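Local atomic coordinates of agarase (Pseudoalteromonas fuliginea, PDB entry 6XJ9), a protein that probably hydrolyses the beta-1,4 linkages of agarose, the galactan of red algal cell walls, as a family 50 glycoside hydrolase. Residues G279-A284 / V293-Y298; L299-G304 / S757-R762. All coordinates share one frame; numbering follows the deposited sequence.

Overall arrangement
Followed from the N terminus, the chain meets contact 1 first. It closes a short hairpin, in which strand 282-286 turns back into strand 289-293, and also joins residues 279-281, ahead of strand 282-286, to the turn 294-297. Contact 2 opens at residue 299, directly after contact 1 ends, and closes only at the C-terminal helix 745-763. The two are therefore in series, one local and one spanning more than half of the chain; neither nests in the other. Both reach the same mixed sheet, their centres about 14 Å apart, and F281 of contact 1 packs against Y300 of contact 2. Strand 299-305 thus links the edge hairpin to the last helix, which fits the (beta/alpha)8 barrel expected of the family.

Contact 1 of 2, residues G279-A284 / V293-Y298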
loop_
_atom_site.group_PDB
_atom_site.type_symbol
_atom_site.label_atom_id
_atom_site.label_comp_id
_atom_site.label_asym_id
_atom_site.label_seq_id
_atom_site.Cartn_x
_atom_site.Cartn_y
_atom_site.Cartn_z
ATOM N N GLY A 279 29.842 11.880 25.411
ATOM C CA GLY A 279 30.546 11.728 24.146
ATOM C C GLY A 279 30.455 10.305 23.594
ATOM O O GLY A 279 31.109 10.001 22.601
ATOM N N TYR A 280 29.653 9.441 24.248
ATOM C CA TYR A 280 29.394 8.087 23.762
ATOM C C TYR A 280 27.930 7.691 23.937
ATOM O O TYR A 280 27.237 8.193 24.820
ATOM C CB TYR A 280 30.315 7.087 24.464
ATOM C CG TYR A 280 31.774 7.377 24.240
ATOM C CD1 TYR A 280 32.420 6.953 23.090
ATOM C CD2 TYR A 280 32.494 8.126 25.157
ATOM C CE1 TYR A 280 33.757 7.245 22.869
ATOM C CE2 TYR A 280 33.827 8.441 24.943
ATOM C CZ TYR A 280 34.459 7.989 23.802
ATOM O OH TYR A 280 35.775 8.280 23.594
ATOM N N PHE A 281 27.452 6.766 23.094
ATOM C CA PHE A 281 26.114 6.220 23.288
ATOM C C PHE A 281 26.095 5.435 24.598
ATOM O O PHE A 281 27.056 4.738 24.903
ATOM C CB PHE A 281 25.710 5.325 22.113
ATOM C CG PHE A 281 25.318 6.083 20.869
ATOM C CD1 PHE A 281 24.001 6.454 20.649
ATOM C CD2 PHE A 281 26.268 6.438 19.920
ATOM C CE1 PHE A 281 23.637 7.165 19.510
ATOM C CE2 PHE A 281 25.904 7.142 18.781
ATOM C CZ PHE A 281 24.587 7.498 18.573
ATOM N N ARG A 282 25.002 5.552 25.359
ATOM C CA ARG A 282 24.903 4.885 26.653
ATOM C C ARG A 282 23.434 4.622 26.981
ATOM O O ARG A 282 22.559 4.935 26.174
ATOM C CB ARG A 282 25.594 5.750 27.712
ATOM C CG ARG A 282 24.944 7.112 27.879
ATOM C CD ARG A 282 25.691 8.027 28.833
ATOM N NE ARG A 282 24.960 9.275 29.021
ATOM C CZ ARG A 282 24.024 9.477 29.948
ATOM N NH1 ARG A 282 23.717 8.521 30.803
ATOM N NH2 ARG A 282 23.428 10.651 30.038
ATOM N N THR A 283 23.151 4.066 28.168
ATOM C CA THR A 283 21.761 3.795 28.522
ATOM C C THR A 283 21.285 4.748 29.623
ATOM O O THR A 283 22.093 5.282 30.383
ATOM C CB THR A 283 21.546 2.344 28.972
ATOM O OG1 THR A 283 22.220 2.174 30.218
ATOM C CG2 THR A 283 22.046 1.311 27.985
ATOM N N ALA A 284 19.966 4.980 29.671
ATOM C CA ALA A 284 19.328 5.660 30.793
ATOM C C ALA A 284 17.828 5.392 30.779
ATOM O O ALA A 284 17.286 4.938 29.780
ATOM C CB ALA A 284 19.597 7.150 30.782
ATOM N N VAL A 293 20.982 6.984 25.185
ATOM C CA VAL A 293 21.337 8.387 25.212
ATOM C C VAL A 293 22.479 8.547 24.214
ATOM O O VAL A 293 23.432 7.776 24.253
ATOM C CB VAL A 293 21.761 8.812 26.632
ATOM C CG1 VAL A 293 22.078 10.296 26.733
ATOM C CG2 VAL A 293 20.747 8.393 27.682
ATOM N N ASP A 294 22.357 9.537 23.318
ATOM C CA ASP A 294 23.372 9.775 22.301
ATOM C C ASP A 294 24.564 10.496 22.939
ATOM O O ASP A 294 24.470 10.947 24.081
ATOM C CB ASP A 294 22.769 10.424 21.041
ATOM C CG ASP A 294 22.634 11.943 21.067
ATOM O OD1 ASP A 294 23.248 12.582 21.955
ATOM O OD2 ASP A 294 21.939 12.486 20.173
ATOM N N PRO A 295 25.721 10.616 22.242
ATOM C CA PRO A 295 26.894 11.306 22.784
ATOM C C PRO A 295 26.701 12.725 23.325
ATOM O O PRO A 295 27.477 13.148 24.180
ATOM C CB PRO A 295 27.843 11.334 21.584
ATOM C CG PRO A 295 27.523 10.026 20.877
ATOM C CD PRO A 295 26.008 9.974 20.940
ATOM N N ASP A 296 25.673 13.427 22.816
ATOM C CA ASP A 296 25.344 14.810 23.135
ATOM C C ASP A 296 24.297 14.889 24.249
ATOM O O ASP A 296 23.965 15.980 24.710
ATOM C CB ASP A 296 24.866 15.562 21.885
ATOM C CG ASP A 296 25.936 15.679 20.813
ATOM O OD1 ASP A 296 27.130 15.646 21.179
ATOM O OD2 ASP A 296 25.569 15.822 19.625
ATOM N N GLY A 297 23.795 13.732 24.692
ATOM C CA GLY A 297 22.911 13.661 25.851
ATOM C C GLY A 297 21.420 13.660 25.504
ATOM O O GLY A 297 20.578 13.748 26.402
ATOM N N TYR A 298 21.086 13.560 24.210
ATOM C CA TYR A 298 19.690 13.497 23.808
ATOM C C TYR A 298 19.221 12.047 23.859
ATOM O O TYR A 298 20.011 11.146 23.602
ATOM C CB TYR A 298 19.517 13.966 22.361
ATOM C CG TYR A 298 19.873 15.409 22.144
ATOM C CD1 TYR A 298 18.984 16.414 22.489
ATOM C CD2 TYR A 298 21.109 15.771 21.632
ATOM C CE1 TYR A 298 19.304 17.750 22.320
ATOM C CE2 TYR A 298 21.442 17.104 21.443
ATOM C CZ TYR A 298 20.533 18.092 21.785
ATOM O OH TYR A 298 20.843 19.407 21.626
HETATM O O HOH W 1 26.201 10.545 26.387
#
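F281 and P295 illustrate how a proline can serve an aromatic ring as a lid: P295 CD sits 3.6 Å from the centroid of the F281 ring, 11° off its normal, a CH-pi contact over the face. F281 CG is anti to the carbonyl carbon (chi1 -76°), which brings the ring against P295, with one face to CD, and puts CE1 near D294 CB. R282 takes the less roomy first torsion, CG lying between backbone N and carbonyl carbon (chi1 62°), and then runs extended across V293. One face of its guanidinium is thereby laid over the valine, with R282 NH2 3.6 Å from V293 CG1. NH2 bonds to E276 O, while NE donates to a water in the guanidinium plane that also lies within bonding distance of Y280 O and D294 O. The second valine branch, V293 CG2, packs 3.5 Å from A284 CB.

R282 and V293 form an antiparallel hydrogen-bonded pair, at 2.9 Å from R282 N to V293 O and 2.8 Å from V293 N to R282 O. Beyond it, G279 N donates to a lone pair of P295 O. The type I turn D294-G297 is closed by G297 N to D294 O, and D294 OD1 adds bonds from D296 N (an Asx turn) and Y298 N, the two arriving from opposite faces of the carboxylate; OD2 bonds to S264 OG.

The hairpin forms the edge of the mixed sheet, strand 289-293 lying between strands 282-286 and 299-305. F281 meets Y300 of the latter edge-to-face and touches M614 of strand 614-615, while D296 makes a salt bridge to R265.

Contact 2 of 2, residues L299-G304 / S757-R762; sequences LYLATG and SMYERR
The Y759 ring turns its edge to the strand, with Y300 C and L301 N close to the ring plane, while L299 O and Y300 CA approach obliquely. Over the centre of one face lies M758 CG, from the preceding residue of the helix. Y759 OH lies 3.9 Å from Y300 CD1, oblique to that ring, and the R762 guanidinium likewise has L301 CD2 at an oblique angle.

At the hydroxyl end of the tyrosine, L301 N donates a nearly straight hydrogen bond to Y759 OH (3.2 Å, 164°), and the same hydroxyl bonds to G267 O. L301 itself runs alongside the ring in the opposite direction, L301 CG 3.8 Å from Y759 CE1. Its methyls go on to rest on the aliphatic part of R762, L301 CD2 being 3.6 Å from R762 CD. R762 sends CG away from the backbone N (chi1 -178°) and stays extended as far as NE, a shape that carries the charged end past the leucine. Further along the strand, M758 and T303 meet tip to tip, M758 SD 3.5 Å from T303 CG2. A phenylalanine in place of Y759 would probably keep the ring packing but leave L301 N and G267 O, both served by the hydroxyl, without their mate.

Across the two segments one hydrogen bond, from L301 N to Y759 OH, joins an otherwise apolar contact of hydrocarbon, sulfur and ring. The polar groups in this buried setting have partners: Y759 OH serves L301 N and G267 O within it, T303 OG1 bonds to N755 OD1, and the R762 guanidinium reaches the carbonyls of N706 and I704.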
loop_
_atom_site.group_PDB
_atom_site.type_symbol
_atom_site.label_atom_id
_atom_site.label_comp_id
_atom_site.label_asym_id
_atom_site.label_seq_id
_atom_site.Cartn_x
_atom_site.Cartn_y
_atom_site.Cartn_z
ATOM N N LEU A 299 17.924 11.842 24.124
ATOM C CA LEU A 299 17.358 10.497 24.114
ATOM C C LEU A 299 17.469 9.891 22.717
ATOM O O LEU A 299 17.445 10.610 21.720
ATOM C CB LEU A 299 15.904 10.505 24.601
ATOM C CG LEU A 299 15.658 10.841 26.073
ATOM C CD1 LEU A 299 14.296 10.320 26.494
ATOM C CD2 LEU A 299 16.739 10.273 26.986
ATOM N N TYR A 300 17.582 8.558 22.662
ATOM C CA TYR A 300 17.894 7.859 21.424
ATOM C C TYR A 300 17.293 6.462 21.482
ATOM O O TYR A 300 17.408 5.781 22.495
ATOM C CB TYR A 300 19.412 7.798 21.228
ATOM C CG TYR A 300 19.921 7.104 19.985
ATOM C CD1 TYR A 300 20.049 7.776 18.777
ATOM C CD2 TYR A 300 20.302 5.772 20.026
ATOM C CE1 TYR A 300 20.516 7.128 17.639
ATOM C CE2 TYR A 300 20.778 5.116 18.905
ATOM C CZ TYR A 300 20.895 5.793 17.703
ATOM O OH TYR A 300 21.388 5.136 16.606
ATOM N N LEU A 301 16.615 6.080 20.396
ATOM C CA LEU A 301 16.156 4.715 20.182
ATOM C C LEU A 301 16.810 4.214 18.897
ATOM O O LEU A 301 17.000 4.994 17.965
ATOM C CB LEU A 301 14.633 4.724 20.041
ATOM C CG LEU A 301 13.831 5.229 21.240
ATOM C CD1 LEU A 301 12.374 5.389 20.857
ATOM C CD2 LEU A 301 13.955 4.305 22.442
ATOM N N ALA A 302 17.149 2.920 18.846
ATOM C CA ALA A 302 17.874 2.375 17.705
ATOM C C ALA A 302 16.906 1.754 16.702
ATOM O O ALA A 302 16.316 0.708 16.968
ATOM C CB ALA A 302 18.893 1.352 18.160
ATOM N N THR A 303 16.781 2.402 15.541
ATOM C CA THR A 303 16.065 1.840 14.409
ATOM C C THR A 303 17.027 1.775 13.228
ATOM O O THR A 303 17.982 2.551 13.142
ATOM C CB THR A 303 14.791 2.633 14.074
ATOM O OG1 THR A 303 15.185 3.944 13.655
ATOM C CG2 THR A 303 13.833 2.726 15.243
ATOM N N GLY A 304 16.790 0.811 12.334
ATOM C CA GLY A 304 17.719 0.597 11.240
ATOM C C GLY A 304 17.627 -0.830 10.713
ATOM O O GLY A 304 16.715 -1.564 11.076
ATOM N N SER A 757 7.558 9.322 14.711
ATOM C CA SER A 757 6.708 9.418 15.883
ATOM C C SER A 757 7.305 8.706 17.095
ATOM O O SER A 757 6.760 8.837 18.187
ATOM C CB SER A 757 5.311 8.931 15.582
ATOM O OG SER A 757 5.344 7.558 15.229
ATOM N N MET A 758 8.433 7.998 16.931
ATOM C CA MET A 758 8.853 7.072 17.982
ATOM C C MET A 758 9.143 7.768 19.309
ATOM O O MET A 758 8.749 7.252 20.353
ATOM C CB MET A 758 10.038 6.182 17.600
ATOM C CG MET A 758 11.324 6.904 17.261
ATOM S SD MET A 758 12.484 5.710 16.528
ATOM C CE MET A 758 13.716 6.848 15.885
ATOM N N TYR A 759 9.856 8.903 19.281
ATOM C CA TYR A 759 10.258 9.540 20.529
ATOM C C TYR A 759 9.021 9.984 21.310
ATOM O O TYR A 759 8.871 9.669 22.491
ATOM C CB TYR A 759 11.289 10.647 20.277
ATOM C CG TYR A 759 12.621 10.131 19.796
ATOM C CD1 TYR A 759 13.355 9.241 20.567
ATOM C CD2 TYR A 759 13.150 10.522 18.573
ATOM C CE1 TYR A 759 14.569 8.742 20.127
ATOM C CE2 TYR A 759 14.382 10.053 18.137
ATOM C CZ TYR A 759 15.096 9.165 18.923
ATOM O OH TYR A 759 16.294 8.660 18.497
ATOM N N GLU A 760 8.115 10.664 20.602
ATOM C CA GLU A 760 6.859 11.157 21.145
ATOM C C GLU A 760 5.999 10.019 21.674
ATOM O O GLU A 760 5.502 10.087 22.794
ATOM C CB GLU A 760 6.108 11.900 20.044
ATOM C CG GLU A 760 6.908 13.085 19.535
ATOM C CD GLU A 760 6.083 14.322 19.261
ATOM O OE1 GLU A 760 6.260 15.315 19.997
ATOM O OE2 GLU A 760 5.271 14.283 18.313
ATOM N N ARG A 761 5.810 8.981 20.852
ATOM C CA ARG A 761 4.993 7.847 21.252
ATOM C C ARG A 761 5.555 7.196 22.516
ATOM O O ARG A 761 4.794 6.852 23.419
ATOM C CB ARG A 761 4.882 6.824 20.117
ATOM C CG ARG A 761 3.966 5.655 20.448
ATOM C CD ARG A 761 3.901 4.623 19.346
ATOM N NE ARG A 761 3.098 3.471 19.750
ATOM C CZ ARG A 761 1.946 3.146 19.181
ATOM N NH1 ARG A 761 1.470 3.889 18.192
ATOM N NH2 ARG A 761 1.289 2.074 19.583
ATOM N N ARG A 762 6.881 7.017 22.587
ATOM C CA ARG A 762 7.446 6.270 23.702
ATOM C C ARG A 762 7.462 7.110 24.976
ATOM O O ARG A 762 7.209 6.586 26.060
ATOM C CB ARG A 762 8.866 5.764 23.411
ATOM C CG ARG A 762 9.458 4.934 24.542
ATOM C CD ARG A 762 10.795 4.322 24.149
ATOM N NE ARG A 762 11.367 3.468 25.183
ATOM C CZ ARG A 762 11.025 2.203 25.408
ATOM N NH1 ARG A 762 10.096 1.628 24.663
ATOM N NH2 ARG A 762 11.606 1.515 26.380
#